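Local coordinates for fumarylacetoacetate hydrolase (Burkholderia xenovorans, PDB 5TI1), which probably hydrolyses fumarylacetoacetate to fumarate and acetoacetate, the last step of phenylalanine and tyrosine breakdown, and binds magnesium, at residues N259-R264 with A283-P288; I225-G230 with L326-R331; S25-A30 with R114-D119. All blocks are in the same frame, centred on the assembly; numbering follows the deposited sequence.

Interaction 1: N259-R264 with A283-P288. With NA (sodium ion), chain L; MG (magnesium ion), chain K.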
loop_
_atom_site.group_PDB
_atom_site.type_symbol
_atom_site.label_atom_id
_atom_site.label_comp_id
_atom_site.label_asym_id
_atom_site.label_seq_id
_atom_site.Cartn_x
_atom_site.Cartn_y
_atom_site.Cartn_z
ATOM N N ASN B 259 11.303 -11.801 3.366
ATOM C CA ASN B 259 12.150 -11.913 2.188
ATOM C C ASN B 259 11.544 -11.033 1.103
ATOM O O ASN B 259 10.526 -11.391 0.497
ATOM C CB ASN B 259 12.268 -13.363 1.716
ATOM C CG ASN B 259 13.212 -13.510 0.529
ATOM O OD1 ASN B 259 13.756 -12.512 0.033
ATOM N ND2 ASN B 259 13.428 -14.760 0.075
ATOM N N ASP B 260 12.182 -9.891 0.848
ATOM C CA ASP B 260 11.725 -8.956 -0.179
ATOM C C ASP B 260 12.371 -9.344 -1.505
ATOM O O ASP B 260 13.385 -8.781 -1.927
ATOM C CB ASP B 260 12.064 -7.521 0.219
ATOM C CG ASP B 260 11.698 -6.510 -0.857
ATOM O OD1 ASP B 260 10.797 -6.807 -1.677
ATOM O OD2 ASP B 260 12.329 -5.425 -0.893
ATOM N N TRP B 261 11.770 -10.340 -2.166
ATOM C CA TRP B 261 12.269 -10.807 -3.454
ATOM C C TRP B 261 12.480 -9.639 -4.410
ATOM O O TRP B 261 11.617 -8.768 -4.547
ATOM C CB TRP B 261 11.295 -11.810 -4.073
ATOM C CG TRP B 261 10.918 -12.971 -3.197
ATOM C CD1 TRP B 261 9.810 -13.071 -2.397
ATOM C CD2 TRP B 261 11.632 -14.207 -3.049
ATOM N NE1 TRP B 261 9.802 -14.288 -1.751
ATOM C CE2 TRP B 261 10.905 -15.006 -2.137
ATOM C CE3 TRP B 261 12.813 -14.713 -3.593
ATOM C CZ2 TRP B 261 11.310 -16.291 -1.775
ATOM C CZ3 TRP B 261 13.225 -15.989 -3.223
ATOM C CH2 TRP B 261 12.470 -16.765 -2.327
ATOM N N SER B 262 13.634 -9.628 -5.073
ATOM C CA SER B 262 14.040 -8.518 -5.923
ATOM C C SER B 262 14.492 -9.034 -7.279
ATOM O O SER B 262 15.277 -9.983 -7.351
ATOM C CB SER B 262 15.175 -7.722 -5.275
ATOM O OG SER B 262 14.702 -7.018 -4.132
ATOM N N ALA B 263 14.008 -8.394 -8.346
ATOM C CA ALA B 263 14.492 -8.620 -9.709
ATOM C C ALA B 263 15.393 -7.441 -10.058
ATOM O O ALA B 263 14.915 -6.383 -10.478
ATOM C CB ALA B 263 13.330 -8.751 -10.686
ATOM N N ARG B 264 16.704 -7.618 -9.874
ATOM C CA ARG B 264 17.595 -6.463 -9.848
ATOM C C ARG B 264 17.824 -5.867 -11.223
ATOM O O ARG B 264 18.032 -4.653 -11.328
ATOM C CB ARG B 264 18.931 -6.833 -9.219
ATOM C CG ARG B 264 18.752 -7.375 -7.837
ATOM C CD ARG B 264 19.957 -7.167 -6.975
ATOM N NE ARG B 264 19.633 -7.593 -5.624
ATOM C CZ ARG B 264 18.995 -6.840 -4.740
ATOM N NH1 ARG B 264 18.619 -5.596 -5.055
ATOM N NH2 ARG B 264 18.732 -7.333 -3.539
ATOM N N ALA B 283 6.419 -10.299 -5.500
ATOM C CA ALA B 283 6.354 -11.219 -4.365
ATOM C C ALA B 283 7.153 -10.686 -3.184
ATOM O O ALA B 283 8.274 -10.204 -3.354
ATOM C CB ALA B 283 6.893 -12.606 -4.733
ATOM N N THR B 284 6.579 -10.774 -1.989
ATOM C CA THR B 284 7.298 -10.574 -0.745
ATOM C C THR B 284 6.794 -11.643 0.208
ATOM O O THR B 284 5.581 -11.820 0.339
ATOM C CB THR B 284 7.067 -9.164 -0.178
ATOM O OG1 THR B 284 7.543 -8.181 -1.111
ATOM C CG2 THR B 284 7.802 -8.999 1.141
ATOM N N THR B 285 7.705 -12.387 0.837
ATOM C CA THR B 285 7.322 -13.502 1.694
ATOM C C THR B 285 7.578 -13.150 3.157
ATOM O O THR B 285 8.616 -12.574 3.492
ATOM C CB THR B 285 8.084 -14.784 1.305
ATOM O OG1 THR B 285 7.842 -15.087 -0.072
ATOM C CG2 THR B 285 7.631 -15.971 2.141
ATOM N N ILE B 286 6.630 -13.481 4.034
ATOM C CA ILE B 286 6.886 -13.387 5.466
ATOM C C ILE B 286 6.642 -14.736 6.133
ATOM O O ILE B 286 5.871 -15.576 5.652
ATOM C CB ILE B 286 6.058 -12.280 6.165
ATOM C CG1 ILE B 286 4.549 -12.533 6.046
ATOM C CG2 ILE B 286 6.433 -10.906 5.612
ATOM C CD1 ILE B 286 3.706 -11.548 6.889
ATOM N N SER B 287 7.334 -14.941 7.254
ATOM C CA SER B 287 7.086 -16.089 8.096
ATOM C C SER B 287 5.703 -15.974 8.739
ATOM O O SER B 287 5.146 -14.874 8.851
ATOM C CB SER B 287 8.172 -16.194 9.170
ATOM O OG SER B 287 8.234 -15.008 9.938
ATOM N N PRO B 288 5.120 -17.098 9.168
ATOM C CA PRO B 288 3.726 -17.060 9.636
ATOM C C PRO B 288 3.532 -16.699 11.104
ATOM O O PRO B 288 2.418 -16.314 11.475
ATOM C CB PRO B 288 3.230 -18.486 9.349
ATOM C CG PRO B 288 4.465 -19.328 9.442
ATOM C CD PRO B 288 5.598 -18.479 8.945
HETATM NA NA NA L . 9.589 -8.228 -3.133
HETATM MG MG MG K . 13.942 -4.540 0.605
#

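Interaction 2: I225-G230 with L326-R331. With MG (magnesium ion), chain K.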
loop_
_atom_site.group_PDB
_atom_site.type_symbol
_atom_site.label_atom_id
_atom_site.label_comp_id
_atom_site.label_asym_id
_atom_site.label_seq_id
_atom_site.Cartn_x
_atom_site.Cartn_y
_atom_site.Cartn_z
ATOM N N ILE B 225 17.203 -12.509 -3.231
ATOM C CA ILE B 225 16.508 -12.337 -1.960
ATOM C C ILE B 225 16.853 -10.974 -1.389
ATOM O O ILE B 225 17.806 -10.321 -1.831
ATOM C CB ILE B 225 16.894 -13.415 -0.933
ATOM C CG1 ILE B 225 18.309 -13.135 -0.414
ATOM C CG2 ILE B 225 16.761 -14.807 -1.529
ATOM C CD1 ILE B 225 18.765 -14.065 0.669
ATOM N N GLU B 226 16.101 -10.556 -0.377
ATOM C CA GLU B 226 16.552 -9.524 0.550
ATOM C C GLU B 226 16.170 -10.006 1.936
ATOM O O GLU B 226 14.979 -10.055 2.271
ATOM C CB GLU B 226 15.949 -8.151 0.242
ATOM C CG GLU B 226 16.394 -7.608 -1.110
ATOM C CD GLU B 226 16.391 -6.095 -1.183
ATOM O OE1 GLU B 226 17.227 -5.530 -1.919
ATOM O OE2 GLU B 226 15.557 -5.476 -0.507
ATOM N N LEU B 227 17.179 -10.417 2.708
ATOM C CA LEU B 227 16.975 -10.867 4.077
ATOM C C LEU B 227 16.603 -9.675 4.941
ATOM O O LEU B 227 17.378 -8.716 5.045
ATOM C CB LEU B 227 18.238 -11.538 4.616
ATOM C CG LEU B 227 18.296 -11.656 6.144
ATOM C CD1 LEU B 227 17.290 -12.666 6.644
ATOM C CD2 LEU B 227 19.691 -12.065 6.581
ATOM N N GLU B 228 15.419 -9.732 5.551
ATOM C CA GLU B 228 14.911 -8.635 6.365
ATOM C C GLU B 228 14.074 -9.184 7.510
ATOM O O GLU B 228 13.698 -10.356 7.534
ATOM C CB GLU B 228 14.042 -7.678 5.539
ATOM C CG GLU B 228 14.684 -7.168 4.266
ATOM C CD GLU B 228 13.880 -6.069 3.623
ATOM O OE1 GLU B 228 14.056 -5.825 2.413
ATOM O OE2 GLU B 228 13.069 -5.456 4.341
ATOM N N THR B 229 13.759 -8.307 8.455
ATOM C CA THR B 229 12.649 -8.533 9.365
ATOM C C THR B 229 11.529 -7.546 9.047
ATOM O O THR B 229 11.751 -6.468 8.485
ATOM C CB THR B 229 13.064 -8.353 10.822
ATOM O OG1 THR B 229 13.361 -6.978 11.032
ATOM C CG2 THR B 229 14.311 -9.203 11.158
ATOM N N GLY B 230 10.314 -7.918 9.419
ATOM C CA GLY B 230 9.221 -6.967 9.348
ATOM C C GLY B 230 8.564 -6.838 10.700
ATOM O O GLY B 230 8.307 -7.851 11.358
ATOM N N LEU B 326 20.075 -14.473 12.448
ATOM C CA LEU B 326 19.398 -14.741 11.185
ATOM C C LEU B 326 20.278 -15.593 10.277
ATOM O O LEU B 326 21.504 -15.429 10.252
ATOM C CB LEU B 326 19.035 -13.429 10.481
ATOM C CG LEU B 326 18.169 -12.443 11.263
ATOM C CD1 LEU B 326 18.209 -11.080 10.600
ATOM C CD2 LEU B 326 16.734 -12.922 11.383
ATOM N N GLU B 327 19.643 -16.500 9.524
ATOM C CA GLU B 327 20.334 -17.375 8.588
ATOM C C GLU B 327 19.479 -17.555 7.344
ATOM O O GLU B 327 18.251 -17.465 7.391
ATOM C CB GLU B 327 20.640 -18.764 9.187
ATOM C CG GLU B 327 21.477 -18.726 10.459
ATOM C CD GLU B 327 22.022 -20.093 10.857
ATOM O OE1 GLU B 327 21.744 -21.077 10.142
ATOM O OE2 GLU B 327 22.730 -20.176 11.887
ATOM N N VAL B 328 20.141 -17.817 6.226
ATOM C CA VAL B 328 19.459 -18.110 4.976
ATOM C C VAL B 328 20.096 -19.361 4.398
ATOM O O VAL B 328 21.324 -19.500 4.410
ATOM C CB VAL B 328 19.534 -16.931 3.982
ATOM C CG1 VAL B 328 18.896 -17.299 2.634
ATOM C CG2 VAL B 328 18.864 -15.665 4.585
ATOM N N THR B 329 19.268 -20.285 3.934
ATOM C CA THR B 329 19.755 -21.434 3.193
ATOM C C THR B 329 19.182 -21.400 1.786
ATOM O O THR B 329 18.114 -20.820 1.536
ATOM C CB THR B 329 19.412 -22.765 3.890
ATOM O OG1 THR B 329 17.997 -22.973 3.885
ATOM C CG2 THR B 329 19.928 -22.765 5.336
ATOM N N LEU B 330 19.933 -21.997 0.861
ATOM C CA LEU B 330 19.526 -22.125 -0.530
ATOM C C LEU B 330 19.645 -23.594 -0.893
ATOM O O LEU B 330 20.685 -24.210 -0.642
ATOM C CB LEU B 330 20.401 -21.259 -1.453
ATOM C CG LEU B 330 19.979 -21.070 -2.921
ATOM C CD1 LEU B 330 20.577 -19.793 -3.481
ATOM C CD2 LEU B 330 20.361 -22.257 -3.804
ATOM N N ARG B 331 18.587 -24.161 -1.454
ATOM C CA ARG B 331 18.635 -25.562 -1.862
ATOM C C ARG B 331 18.299 -25.688 -3.339
ATOM O O ARG B 331 17.149 -25.420 -3.733
ATOM C CB ARG B 331 17.696 -26.425 -1.021
ATOM C CG ARG B 331 17.766 -27.894 -1.407
ATOM C CD ARG B 331 17.193 -28.805 -0.345
ATOM N NE ARG B 331 15.794 -28.508 -0.077
ATOM C CZ ARG B 331 14.795 -28.836 -0.888
ATOM N NH1 ARG B 331 15.042 -29.470 -2.029
ATOM N NH2 ARG B 331 13.544 -28.518 -0.564
HETATM MG MG MG K . 13.942 -4.540 0.605
#

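Interaction 3: S25-A30 with R114-D119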
loop_
_atom_site.group_PDB
_atom_site.type_symbol
_atom_site.label_atom_id
_atom_site.label_comp_id
_atom_site.label_asym_id
_atom_site.label_seq_id
_atom_site.Cartn_x
_atom_site.Cartn_y
_atom_site.Cartn_z
ATOM N N SER B 25 7.673 -26.017 29.953
ATOM C CA SER B 25 6.312 -26.416 29.637
ATOM C C SER B 25 6.125 -27.916 29.808
ATOM O O SER B 25 7.072 -28.701 29.717
ATOM C CB SER B 25 5.949 -26.020 28.197
ATOM O OG SER B 25 4.627 -26.424 27.871
ATOM N N TRP B 26 4.875 -28.310 30.049
ATOM C CA TRP B 26 4.515 -29.717 29.945
ATOM C C TRP B 26 4.336 -30.169 28.498
ATOM O O TRP B 26 4.109 -31.361 28.265
ATOM C CB TRP B 26 3.244 -30.012 30.747
ATOM C CG TRP B 26 2.133 -29.059 30.497
ATOM C CD1 TRP B 26 1.816 -27.962 31.239
ATOM C CD2 TRP B 26 1.176 -29.117 29.435
ATOM N NE1 TRP B 26 0.722 -27.328 30.704
ATOM C CE2 TRP B 26 0.314 -28.012 29.590
ATOM C CE3 TRP B 26 0.972 -29.985 28.362
ATOM C CZ2 TRP B 26 -0.740 -27.763 28.719
ATOM C CZ3 TRP B 26 -0.074 -29.731 27.495
ATOM C CH2 TRP B 26 -0.916 -28.629 27.677
ATOM N N VAL B 27 4.413 -29.255 27.531
ATOM C CA VAL B 27 4.603 -29.629 26.126
ATOM C C VAL B 27 6.098 -29.889 25.966
ATOM O O VAL B 27 6.891 -28.949 25.909
ATOM C CB VAL B 27 4.107 -28.543 25.166
ATOM C CG1 VAL B 27 4.258 -28.991 23.712
ATOM C CG2 VAL B 27 2.660 -28.166 25.476
ATOM N N GLU B 28 6.500 -31.162 25.930
ATOM C CA GLU B 28 7.924 -31.466 26.061
ATOM C C GLU B 28 8.735 -30.903 24.900
ATOM O O GLU B 28 9.844 -30.394 25.104
ATOM C CB GLU B 28 8.154 -32.974 26.185
ATOM C CG GLU B 28 9.597 -33.322 26.554
ATOM C CD GLU B 28 10.066 -32.631 27.841
ATOM O OE1 GLU B 28 9.296 -32.605 28.830
ATOM O OE2 GLU B 28 11.205 -32.110 27.860
ATOM N N SER B 29 8.211 -30.994 23.671
ATOM C CA SER B 29 8.924 -30.420 22.534
ATOM C C SER B 29 9.244 -28.940 22.757
ATOM O O SER B 29 10.233 -28.426 22.225
ATOM C CB SER B 29 8.110 -30.615 21.249
ATOM O OG SER B 29 6.810 -30.062 21.360
ATOM N N ALA B 30 8.449 -28.252 23.577
ATOM C CA ALA B 30 8.700 -26.838 23.843
ATOM C C ALA B 30 9.973 -26.623 24.644
ATOM O O ALA B 30 10.474 -25.493 24.697
ATOM C CB ALA B 30 7.517 -26.216 24.585
ATOM N N ARG B 114 1.002 -19.330 32.052
ATOM C CA ARG B 114 0.568 -20.097 33.215
ATOM C C ARG B 114 0.065 -21.479 32.801
ATOM O O ARG B 114 0.523 -22.501 33.326
ATOM C CB ARG B 114 -0.516 -19.322 33.974
ATOM N N LEU B 115 -0.851 -21.528 31.828
ATOM C CA LEU B 115 -1.481 -22.791 31.453
ATOM C C LEU B 115 -0.495 -23.766 30.827
ATOM O O LEU B 115 -0.667 -24.982 30.956
ATOM C CB LEU B 115 -2.637 -22.538 30.491
ATOM C CG LEU B 115 -3.911 -21.945 31.083
ATOM C CD1 LEU B 115 -4.771 -21.343 29.993
ATOM C CD2 LEU B 115 -4.689 -23.002 31.849
ATOM N N LEU B 116 0.527 -23.269 30.143
ATOM C CA LEU B 116 1.502 -24.153 29.526
ATOM C C LEU B 116 2.630 -24.536 30.469
ATOM O O LEU B 116 3.448 -25.387 30.112
ATOM C CB LEU B 116 2.089 -23.500 28.275
ATOM C CG LEU B 116 1.109 -23.295 27.119
ATOM C CD1 LEU B 116 1.767 -22.467 26.035
ATOM C CD2 LEU B 116 0.656 -24.655 26.576
ATOM N N SER B 117 2.679 -23.941 31.659
ATOM C CA SER B 117 3.760 -24.200 32.598
ATOM C C SER B 117 3.673 -25.611 33.160
ATOM O O SER B 117 2.591 -26.107 33.487
ATOM C CB SER B 117 3.728 -23.180 33.738
ATOM O OG SER B 117 3.843 -21.876 33.211
ATOM N N ARG B 118 4.842 -26.239 33.294
ATOM C CA ARG B 118 4.927 -27.637 33.709
ATOM C C ARG B 118 4.302 -27.878 35.078
ATOM O O ARG B 118 3.796 -28.975 35.342
ATOM C CB ARG B 118 6.391 -28.060 33.687
ATOM C CG ARG B 118 6.852 -28.893 34.832
ATOM C CD ARG B 118 8.340 -29.045 34.729
ATOM N NE ARG B 118 8.714 -29.585 33.427
ATOM C CZ ARG B 118 9.968 -29.756 33.028
ATOM N NH1 ARG B 118 10.220 -30.256 31.824
ATOM N NH2 ARG B 118 10.968 -29.424 33.839
ATOM N N ASP B 119 4.304 -26.868 35.946
ATOM C CA ASP B 119 3.738 -26.989 37.282
ATOM C C ASP B 119 2.248 -26.675 37.334
ATOM O O ASP B 119 1.655 -26.743 38.415
ATOM C CB ASP B 119 4.497 -26.074 38.247
ATOM C CG ASP B 119 5.961 -26.452 38.369
ATOM O OD1 ASP B 119 6.255 -27.631 38.665
ATOM O OD2 ASP B 119 6.819 -25.570 38.155
#

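Interaction 1: N259-R264 with A283-P288
The indole of Trp261 sets its pyrrole edge against Ala283, Thr284 and Thr285, where strand 252-263 pairs with strand 284-292 in a mixed sheet of the hydrolase domain and two metals lie beside the pairing. Trp261 NE1 gives a hydrogen bond to Thr285 OG1 at 2.7 Å; the N-H...O angle is 176° and the oxygen lies 1° out of the ring plane, so the N-H points straight at the hydroxyl oxygen, which favours this ring rotation. CD1 of the same ring meets the methyl CB of Ala283, while ND2 of Asn259 sits above the rim of one face; OD1 of that amide is taken up by Glu226 N, which holds the amide over the indole. The strand pairing itself rests on Asn259 and Thr285, an antiparallel hydrogen-bonded pair joined by Asn259 N to Thr285 O (2.8 Å) and Thr285 N to Asn259 O (3.0 Å). Beyond this pair, Asp260 centres an inverse gamma turn, and its carboxylate bridges the ions. CG stands anti to the backbone N (chi1 176°), which swings the carboxylate between the two metals, OD2 on the magnesium at 2.4 Å and OD1 on the sodium at 2.4 Å. Asp153, Glu226 and Glu228 complete the protein ligands of the magnesium. Sodium joins the two segments, since it also takes the carbonyl oxygens Trp261 O (2.5 Å) and Ala283 O (2.4 Å), with Lys280 O as a further ligand. Thr284 OG1, brought close to Ala283 O as a ligand of the same ion and not by a hydrogen bond, has the longest of these sodium bonds, at 2.9 Å.

Interaction 2: I225-G230 with L326-R331
Ile225 meets Val328 tip to tip, its CD1 lying 3.8 Å from Val328 CG1. The first torsion of Ile225 (chi1 73°) tucks CG1 in between the two backbone branches, and the chain then runs on extended, which carries the methyl across to the other strand. Glu226, the next residue, serves the metal: its extended side chain puts OE2 on the magnesium at 2.2 Å, while OE1 forms a salt bridge with Arg264. The side chain of Leu227 points toward 326-331. Its CG is anti to the backbone N (chi1 162°); CD1 approaches Val328 CG2 at 4.0 Å, the two side chains running alongside each other head to tail, and CD2 lies between that methyl and Leu326 CB, 4.2 Å from the latter. The CA atoms of Leu227 and Val328 are 7.7 Å apart, the axes of strands 227-230 and 326-331 approach to 8.7 Å at 130°, and no hydrogen bond links the segments. This is therefore packing between two different sheets, face against face through aliphatic side chains, consistent with the beta-sandwich roll of the FAH family's C-terminal domain. Leu419 and Thr344, from the neighbouring strands of the second sheet, also touch Leu227. Glu228 points away from the apolar layer; its OE1 binds the magnesium at 2.2 Å, and its OE2 is hydrogen-bonded to Gly376 N. Glu226 and Glu228 thus face the metal while Ile225 and Leu227 face the other sheet. Further along, Thr229 adds a looser contact, with its methyl CG2 4.4 Å from Leu326 CD1.

Interaction 3: S25-A30 with R114-D119
Trp26 starts beside Arg118, its CB 4.2 Å from Arg118 CA, and lays the pyrrole edge of its ring along Leu115-Ser117. A chi1 of 48° turns that edge toward the chain leaving the helix. CD1 then meets Ser117 O at 3.0 Å. NE1 gives a hydrogen bond to a lone pair of Leu115 O at 2.7 Å, with the oxygen 7° out of the ring plane. Farther out, CZ2 touches Leu116 CD2 at 4.0 Å, the two side chains crossing at about a right angle, while Val27 CG2 lies above one face, displaced toward the rim. The acceptors Leu115 O and Leu116 O lie where helix 102-116 runs out, and the loop between helix 13-17 and strand 44-49 is joined there by a single backbone bridge, Ser25 with Ser117. Trp26 and Val27 also touch Leu134 of the five-stranded antiparallel sheet. Ser25 forms an ST turn, its OG accepting from Val27 N; the same hydroxyl donates to Leu116 O at 2.7 Å. Trp26 N is a second donor to that carbonyl at 3.3 Å, so two bonds grip one oxygen. Outside this group, Arg118 NH1 and Glu28 OE1 make a long salt bridge of 3.9 Å.

How the interactions relate
Interaction 3 closes first along the chain; interaction 1 is nested inside the loop that interaction 2 closes. Interactions 1 and 2 have centres about 9 Å apart and share one mixed sheet, in which strands 223-233 and 252-263 are neighbours. Interaction 1 pairs 252-263 with its other neighbour, 284-292, and interaction 2 packs this sheet on the one holding strand 321-331. Together they bring Glu226, Glu228 and Asp260 from adjacent strands to one magnesium, and Arg264 of interaction 1 forms a salt bridge with Glu226. Interaction 3 stands apart in the N-terminal part, away from the metal sites, its centre about 34 Å from that of interaction 1 and 31 Å from that of interaction 2.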